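Local structure of ADP-ribosylating toxin CARDS (Mycoplasma pneumoniae, 4TLV) at residues Trp448-Pro457 against Ser463-Ile473. The protein transfers ADP-ribosyl groups from NAD(+) to multiple target proteins and causes vacuolization in mammalian cells, acting as the organism's main virulence factor. Residues are numbered along the deposited sequence; the frame is centred on the assembly and turned at random.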
ATOM      1  N   TRP A 448     -20.187   8.335 -10.519  1.00 13.78           N
ATOM      2  CA  TRP A 448     -20.198   9.356 -11.545  1.00 17.40           C
ATOM      3  C   TRP A 448     -20.819  10.625 -11.002  1.00 17.46           C
ATOM      4  O   TRP A 448     -21.409  10.617  -9.919  1.00 19.08           O
ATOM      5  CB  TRP A 448     -20.834   8.871 -12.857  1.00 18.06           C
ATOM      6  CG  TRP A 448     -22.282   8.421 -12.813  1.00 18.57           C
ATOM      7  CD1 TRP A 448     -22.755   7.209 -12.383  1.00 18.09           C
ATOM      8  CD2 TRP A 448     -23.429   9.155 -13.282  1.00 15.45           C
ATOM      9  NE1 TRP A 448     -24.129   7.149 -12.543  1.00 21.08           N
ATOM     10  CE2 TRP A 448     -24.564   8.330 -13.092  1.00 20.21           C
ATOM     11  CE3 TRP A 448     -23.601  10.429 -13.849  1.00 24.06           C
ATOM     12  CZ2 TRP A 448     -25.858   8.741 -13.436  1.00 23.46           C
ATOM     13  CZ3 TRP A 448     -24.892  10.837 -14.194  1.00 26.99           C
ATOM     14  CH2 TRP A 448     -26.003   9.994 -13.984  1.00 24.44           C
ATOM     15  N   TYR A 449     -20.652  11.714 -11.746  1.00 15.89           N
ATOM     16  CA  TYR A 449     -20.988  13.043 -11.281  1.00 18.51           C
ATOM     17  C   TYR A 449     -21.742  13.771 -12.379  1.00 18.62           C
ATOM     18  O   TYR A 449     -21.382  13.691 -13.549  1.00 18.13           O
ATOM     19  CB  TYR A 449     -19.696  13.788 -10.983  1.00 17.32           C
ATOM     20  CG  TYR A 449     -19.840  15.199 -10.507  1.00 20.84           C
ATOM     21  CD1 TYR A 449     -20.094  15.481  -9.170  1.00 23.85           C
ATOM     22  CD2 TYR A 449     -19.675  16.266 -11.384  1.00 20.08           C
ATOM     23  CE1 TYR A 449     -20.192  16.779  -8.730  1.00 21.62           C
ATOM     24  CE2 TYR A 449     -19.777  17.560 -10.952  1.00 24.04           C
ATOM     25  CZ  TYR A 449     -20.032  17.818  -9.630  1.00 24.03           C
ATOM     26  OH  TYR A 449     -20.127  19.126  -9.215  1.00 25.20           O
ATOM     27  N   TRP A 450     -22.802  14.464 -12.004  1.00 21.43           N
ATOM     28  CA  TRP A 450     -23.567  15.212 -12.989  1.00 24.78           C
ATOM     29  C   TRP A 450     -24.180  16.439 -12.354  1.00 25.02           C
ATOM     30  O   TRP A 450     -24.985  16.343 -11.431  1.00 21.32           O
ATOM     31  CB  TRP A 450     -24.639  14.336 -13.648  1.00 31.17           C
ATOM     32  CG  TRP A 450     -25.303  15.034 -14.805  1.00 36.81           C
ATOM     33  CD1 TRP A 450     -26.606  15.446 -14.882  1.00 37.76           C
ATOM     34  CD2 TRP A 450     -24.680  15.443 -16.034  1.00 39.32           C
ATOM     35  NE1 TRP A 450     -26.834  16.070 -16.085  1.00 40.45           N
ATOM     36  CE2 TRP A 450     -25.671  16.086 -16.810  1.00 42.28           C
ATOM     37  CE3 TRP A 450     -23.380  15.330 -16.552  1.00 42.41           C
ATOM     38  CZ2 TRP A 450     -25.404  16.607 -18.085  1.00 40.42           C
ATOM     39  CZ3 TRP A 450     -23.116  15.850 -17.816  1.00 42.77           C
ATOM     40  CH2 TRP A 450     -24.129  16.479 -18.569  1.00 42.44           C
ATOM     41  N   ARG A 451     -23.738  17.602 -12.823  1.00 26.06           N
ATOM     42  CA  ARG A 451     -24.316  18.876 -12.419  1.00 29.37           C
ATOM     43  C   ARG A 451     -24.365  19.078 -10.910  1.00 27.35           C
ATOM     44  O   ARG A 451     -25.349  19.594 -10.378  1.00 29.42           O
ATOM     45  CB  ARG A 451     -25.711  19.038 -13.030  1.00 32.65           C
ATOM     46  CG  ARG A 451     -25.687  19.170 -14.547  1.00 40.51           C
ATOM     47  CD  ARG A 451     -27.091  19.270 -15.135  1.00 49.92           C
ATOM     48  NE  ARG A 451     -27.866  20.383 -14.581  1.00 65.26           N
ATOM     49  CZ  ARG A 451     -27.817  21.634 -15.036  1.00 66.70           C
ATOM     50  NH1 ARG A 451     -27.016  21.939 -16.048  1.00 62.30           N
ATOM     51  NH2 ARG A 451     -28.567  22.579 -14.474  1.00 56.88           N
ATOM     52  N   GLY A 452     -23.308  18.666 -10.219  1.00 23.66           N
ATOM     53  CA  GLY A 452     -23.220  18.869  -8.787  1.00 25.95           C
ATOM     54  C   GLY A 452     -23.692  17.699  -7.941  1.00 20.81           C
ATOM     55  O   GLY A 452     -23.508  17.701  -6.725  1.00 23.63           O
ATOM     56  N   TYR A 453     -24.294  16.703  -8.578  1.00 18.51           N
ATOM     57  CA  TYR A 453     -24.792  15.527  -7.865  1.00 19.47           C
ATOM     58  C   TYR A 453     -23.922  14.289  -8.089  1.00 17.12           C
ATOM     59  O   TYR A 453     -23.506  14.008  -9.212  1.00 17.51           O
ATOM     60  CB  TYR A 453     -26.235  15.215  -8.291  1.00 19.37           C
ATOM     61  CG  TYR A 453     -27.211  16.317  -7.942  1.00 19.22           C
ATOM     62  CD1 TYR A 453     -27.693  16.460  -6.648  1.00 21.28           C
ATOM     63  CD2 TYR A 453     -27.627  17.232  -8.903  1.00 21.97           C
ATOM     64  CE1 TYR A 453     -28.583  17.475  -6.320  1.00 22.85           C
ATOM     65  CE2 TYR A 453     -28.521  18.243  -8.585  1.00 23.42           C
ATOM     66  CZ  TYR A 453     -28.991  18.359  -7.294  1.00 20.73           C
ATOM     67  OH  TYR A 453     -29.879  19.364  -6.981  1.00 25.63           O
ATOM     68  N   TYR A 454     -23.684  13.535  -7.020  1.00 18.41           N
ATOM     69  CA  TYR A 454     -22.981  12.253  -7.127  1.00 18.75           C
ATOM     70  C   TYR A 454     -23.912  11.054  -7.299  1.00 20.09           C
ATOM     71  O   TYR A 454     -25.000  10.999  -6.715  1.00 21.02           O
ATOM     72  CB  TYR A 454     -22.104  12.026  -5.889  1.00 19.12           C
ATOM     73  CG  TYR A 454     -20.984  13.024  -5.758  1.00 22.13           C
ATOM     74  CD1 TYR A 454     -21.217  14.288  -5.236  1.00 23.72           C
ATOM     75  CD2 TYR A 454     -19.696  12.710  -6.176  1.00 23.26           C
ATOM     76  CE1 TYR A 454     -20.199  15.210  -5.117  1.00 31.39           C
ATOM     77  CE2 TYR A 454     -18.662  13.631  -6.060  1.00 28.05           C
ATOM     78  CZ  TYR A 454     -18.921  14.878  -5.532  1.00 32.04           C
ATOM     79  OH  TYR A 454     -17.902  15.798  -5.409  1.00 37.00           O
ATOM     80  N   TYR A 455     -23.458  10.085  -8.081  1.00 16.60           N
ATOM     81  CA  TYR A 455     -24.159   8.824  -8.256  1.00 18.07           C
ATOM     82  C   TYR A 455     -23.241   7.640  -8.001  1.00 19.11           C
ATOM     83  O   TYR A 455     -22.027   7.723  -8.195  1.00 16.80           O
ATOM     84  CB  TYR A 455     -24.703   8.713  -9.666  1.00 19.28           C
ATOM     85  CG  TYR A 455     -25.757   9.760  -9.969  1.00 24.28           C
ATOM     86  CD1 TYR A 455     -25.392  11.032 -10.392  1.00 21.99           C
ATOM     87  CD2 TYR A 455     -27.111   9.470  -9.827  1.00 25.29           C
ATOM     88  CE1 TYR A 455     -26.357  12.005 -10.678  1.00 25.46           C
ATOM     89  CE2 TYR A 455     -28.087  10.432 -10.110  1.00 24.77           C
ATOM     90  CZ  TYR A 455     -27.703  11.687 -10.534  1.00 29.42           C
ATOM     91  OH  TYR A 455     -28.669  12.633 -10.807  1.00 35.81           O
ATOM     92  N   THR A 456     -23.849   6.532  -7.605  1.00 18.66           N
ATOM     93  CA  THR A 456     -23.132   5.316  -7.246  1.00 15.91           C
ATOM     94  C   THR A 456     -23.765   4.127  -7.982  1.00 19.33           C
ATOM     95  O   THR A 456     -24.979   4.100  -8.216  1.00 20.40           O
ATOM     96  CB  THR A 456     -23.153   5.114  -5.708  1.00 19.21           C
ATOM     97  OG1 THR A 456     -22.238   4.078  -5.338  1.00 21.61           O
ATOM     98  CG2 THR A 456     -24.566   4.754  -5.218  1.00 22.78           C
ATOM     99  N   PRO A 457     -22.948   3.140  -8.372  1.00 21.75           N
ATOM    100  CA  PRO A 457     -23.481   1.963  -9.063  1.00 16.18           C
ATOM    101  C   PRO A 457     -24.364   1.145  -8.128  1.00 24.25           C
ATOM    102  O   PRO A 457     -24.156   1.151  -6.907  1.00 20.09           O
ATOM    103  CB  PRO A 457     -22.229   1.144  -9.401  1.00 22.14           C
ATOM    104  CG  PRO A 457     -21.069   2.013  -9.076  1.00 24.65           C
ATOM    105  CD  PRO A 457     -21.516   3.009  -8.076  1.00 21.42           C
ATOM    106  N   SER A 463     -28.091   3.197 -11.232  1.00 21.99           N
ATOM    107  CA  SER A 463     -27.394   4.044 -10.263  1.00 22.71           C
ATOM    108  C   SER A 463     -28.350   4.617  -9.237  1.00 23.11           C
ATOM    109  O   SER A 463     -29.538   4.807  -9.503  1.00 26.76           O
ATOM    110  CB  SER A 463     -26.659   5.214 -10.944  1.00 17.46           C
ATOM    111  OG  SER A 463     -25.885   4.759 -12.026  1.00 19.33           O
ATOM    112  N   TYR A 464     -27.800   4.917  -8.074  1.00 21.25           N
ATOM    113  CA  TYR A 464     -28.505   5.558  -6.980  1.00 22.82           C
ATOM    114  C   TYR A 464     -27.854   6.924  -6.829  1.00 30.27           C
ATOM    115  O   TYR A 464     -26.656   7.078  -7.080  1.00 23.98           O
ATOM    116  CB  TYR A 464     -28.295   4.701  -5.733  1.00 33.27           C
ATOM    117  CG  TYR A 464     -28.967   5.107  -4.439  1.00 38.99           C
ATOM    118  CD1 TYR A 464     -28.696   6.330  -3.840  1.00 44.81           C
ATOM    119  CD2 TYR A 464     -29.815   4.226  -3.771  1.00 50.70           C
ATOM    120  CE1 TYR A 464     -29.283   6.691  -2.625  1.00 49.03           C
ATOM    121  CE2 TYR A 464     -30.408   4.571  -2.553  1.00 54.10           C
ATOM    122  CZ  TYR A 464     -30.136   5.807  -1.987  1.00 56.79           C
ATOM    123  OH  TYR A 464     -30.710   6.163  -0.784  1.00 59.19           O
ATOM    124  N   GLN A 465     -28.633   7.923  -6.433  1.00 28.50           N
ATOM    125  CA  GLN A 465     -28.094   9.263  -6.292  1.00 23.75           C
ATOM    126  C   GLN A 465     -27.541   9.481  -4.898  1.00 28.61           C
ATOM    127  O   GLN A 465     -28.261   9.857  -3.977  1.00 31.00           O
ATOM    128  CB  GLN A 465     -29.147  10.326  -6.632  1.00 25.99           C
ATOM    129  CG  GLN A 465     -28.554  11.712  -6.897  1.00 24.46           C
ATOM    130  CD  GLN A 465     -28.217  12.467  -5.632  1.00 31.06           C
ATOM    131  OE1 GLN A 465     -29.108  12.904  -4.900  1.00 29.16           O
ATOM    132  NE2 GLN A 465     -26.923  12.647  -5.373  1.00 26.22           N
ATOM    133  N   MET A 466     -26.247   9.222  -4.761  1.00 21.98           N
ATOM    134  CA  MET A 466     -25.505   9.465  -3.536  1.00 24.25           C
ATOM    135  C   MET A 466     -24.033   9.192  -3.850  1.00 23.21           C
ATOM    136  O   MET A 466     -23.706   8.528  -4.841  1.00 20.31           O
ATOM    137  CB  MET A 466     -25.995   8.555  -2.400  1.00 30.24           C
ATOM    138  CG  MET A 466     -25.879   7.071  -2.712  1.00 30.06           C
ATOM    139  SD  MET A 466     -26.379   5.950  -1.372  1.00 46.96           S
ATOM    140  CE  MET A 466     -24.819   5.698  -0.531  1.00 29.14           C
ATOM    141  N   LYS A 467     -23.147   9.697  -3.009  1.00 21.96           N
ATOM    142  CA  LYS A 467     -21.736   9.462  -3.218  1.00 21.86           C
ATOM    143  C   LYS A 467     -21.428   8.018  -2.814  1.00 24.58           C
ATOM    144  O   LYS A 467     -21.958   7.519  -1.824  1.00 24.91           O
ATOM    145  CB  LYS A 467     -20.902  10.467  -2.424  1.00 21.93           C
ATOM    146  CG  LYS A 467     -19.443  10.531  -2.874  1.00 31.91           C
ATOM    147  CD  LYS A 467     -18.675  11.630  -2.145  1.00 38.26           C
ATOM    148  CE  LYS A 467     -17.175  11.531  -2.418  1.00 47.84           C
ATOM    149  NZ  LYS A 467     -16.413  12.661  -1.808  1.00 56.68           N
ATOM    150  N   THR A 468     -20.618   7.333  -3.610  1.00 20.64           N
ATOM    151  CA  THR A 468     -20.237   5.961  -3.303  1.00 19.48           C
ATOM    152  C   THR A 468     -19.542   5.934  -1.946  1.00 18.20           C
ATOM    153  O   THR A 468     -18.633   6.723  -1.697  1.00 17.69           O
ATOM    154  CB  THR A 468     -19.299   5.413  -4.377  1.00 18.99           C
ATOM    155  OG1 THR A 468     -19.967   5.439  -5.646  1.00 16.17           O
ATOM    156  CG2 THR A 468     -18.886   3.987  -4.053  1.00 16.90           C
ATOM    157  N   PRO A 469     -19.986   5.046  -1.044  1.00 20.90           N
ATOM    158  CA  PRO A 469     -19.328   5.042   0.266  1.00 22.33           C
ATOM    159  C   PRO A 469     -17.942   4.404   0.218  1.00 20.21           C
ATOM    160  O   PRO A 469     -17.630   3.624  -0.687  1.00 18.03           O
ATOM    161  CB  PRO A 469     -20.253   4.171   1.117  1.00 24.58           C
ATOM    162  CG  PRO A 469     -20.865   3.227   0.139  1.00 24.77           C
ATOM    163  CD  PRO A 469     -21.079   4.059  -1.118  1.00 24.32           C
ATOM    164  N   ASP A 470     -17.123   4.731   1.208  1.00 19.58           N
ATOM    165  CA  ASP A 470     -15.852   4.049   1.394  1.00 23.93           C
ATOM    166  C   ASP A 470     -16.119   2.574   1.674  1.00 20.23           C
ATOM    167  O   ASP A 470     -17.143   2.216   2.258  1.00 17.56           O
ATOM    168  CB  ASP A 470     -15.103   4.638   2.589  1.00 24.30           C
ATOM    169  CG  ASP A 470     -14.752   6.098   2.395  1.00 30.81           C
ATOM    170  OD1 ASP A 470     -13.986   6.400   1.454  1.00 36.56           O
ATOM    171  OD2 ASP A 470     -15.235   6.933   3.185  1.00 39.46           O
ATOM    172  N   GLY A 471     -15.185   1.726   1.263  1.00 16.00           N
ATOM    173  CA  GLY A 471     -15.186   0.331   1.663  1.00 16.13           C
ATOM    174  C   GLY A 471     -16.181  -0.548   0.930  1.00 16.75           C
ATOM    175  O   GLY A 471     -16.620  -1.580   1.469  1.00 18.31           O
ATOM    176  N   GLN A 472     -16.523  -0.174  -0.302  1.00 14.22           N
ATOM    177  CA  GLN A 472     -17.564  -0.895  -1.042  1.00 15.07           C
ATOM    178  C   GLN A 472     -17.151  -1.423  -2.419  1.00 14.63           C
ATOM    179  O   GLN A 472     -17.452  -2.561  -2.781  1.00 16.70           O
ATOM    180  CB  GLN A 472     -18.806  -0.008  -1.206  1.00 18.52           C
ATOM    181  CG  GLN A 472     -19.994  -0.789  -1.732  1.00 21.20           C
ATOM    182  CD  GLN A 472     -21.253   0.019  -1.731  1.00 25.92           C
ATOM    183  OE1 GLN A 472     -22.070  -0.074  -0.816  1.00 28.44           O
ATOM    184  NE2 GLN A 472     -21.415   0.832  -2.751  1.00 25.25           N
ATOM    185  N   ILE A 473     -16.471  -0.588  -3.192  1.00 13.77           N
ATOM    186  CA  ILE A 473     -16.099  -0.961  -4.545  1.00 13.06           C
ATOM    187  C   ILE A 473     -14.593  -0.973  -4.640  1.00 12.12           C
ATOM    188  O   ILE A 473     -13.936   0.021  -4.324  1.00 12.64           O
ATOM    189  CB  ILE A 473     -16.698   0.028  -5.587  1.00 13.10           C
ATOM    190  CG1 ILE A 473     -18.204   0.181  -5.333  1.00 16.17           C
ATOM    191  CG2 ILE A 473     -16.395  -0.463  -6.992  1.00 12.45           C
ATOM    192  CD1 ILE A 473     -18.992   0.904  -6.427  1.00 19.99           C
TER
HETATM  193  O   HOH W   1     -24.742  14.285  -4.372  1.00 24.87           O
HETATM  194  O   HOH W   2     -20.153   8.809  -6.119  1.00 15.47           O
HETATM  195  O   HOH W   3     -23.230   2.164  -3.701  1.00 29.56           O
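W448 and S463 join the two outer strands of a three-stranded antiparallel meander in the D3 β-trefoil domain: indole NE1 donates to S463 OG at 3.0 Å, almost straight (174°) and in the ring plane. G565 and W567 also bond that hydroxyl, tying the meander to the rest of the domain. Beyond the type I' turn W450–Y453, the Y454 ring is sandwiched, with Y449 over one face and the extended K467 chain, pointing the same way, over the other. The carbonyl O of Y454 takes Q465 NE2 on an in-plane lone pair at 2.9 Å. Q465 CG, trans to its own backbone N, lies over the face of the Y455 ring, 3.9 Å from the centroid, a CH-pi contact; the bend about CB-CG (chi2 -80°) then turns the amide to Y454 O. W448 backs the Y455 ring with CZ2. T456 and Y464 form the hydrogen-bonded pair, both N-to-O bonds measuring 2.9 Å. T456 holds its hydroxyl trans to the backbone N, OG1 2.7 Å from T468 OG1, and leaves CG2 against M466 CG. T468 OG1 is hydrogen-bonded to the L446 carbonyl. Alongside, I473 CD1 abuts the P457 ring at CG, 3.5 Å away.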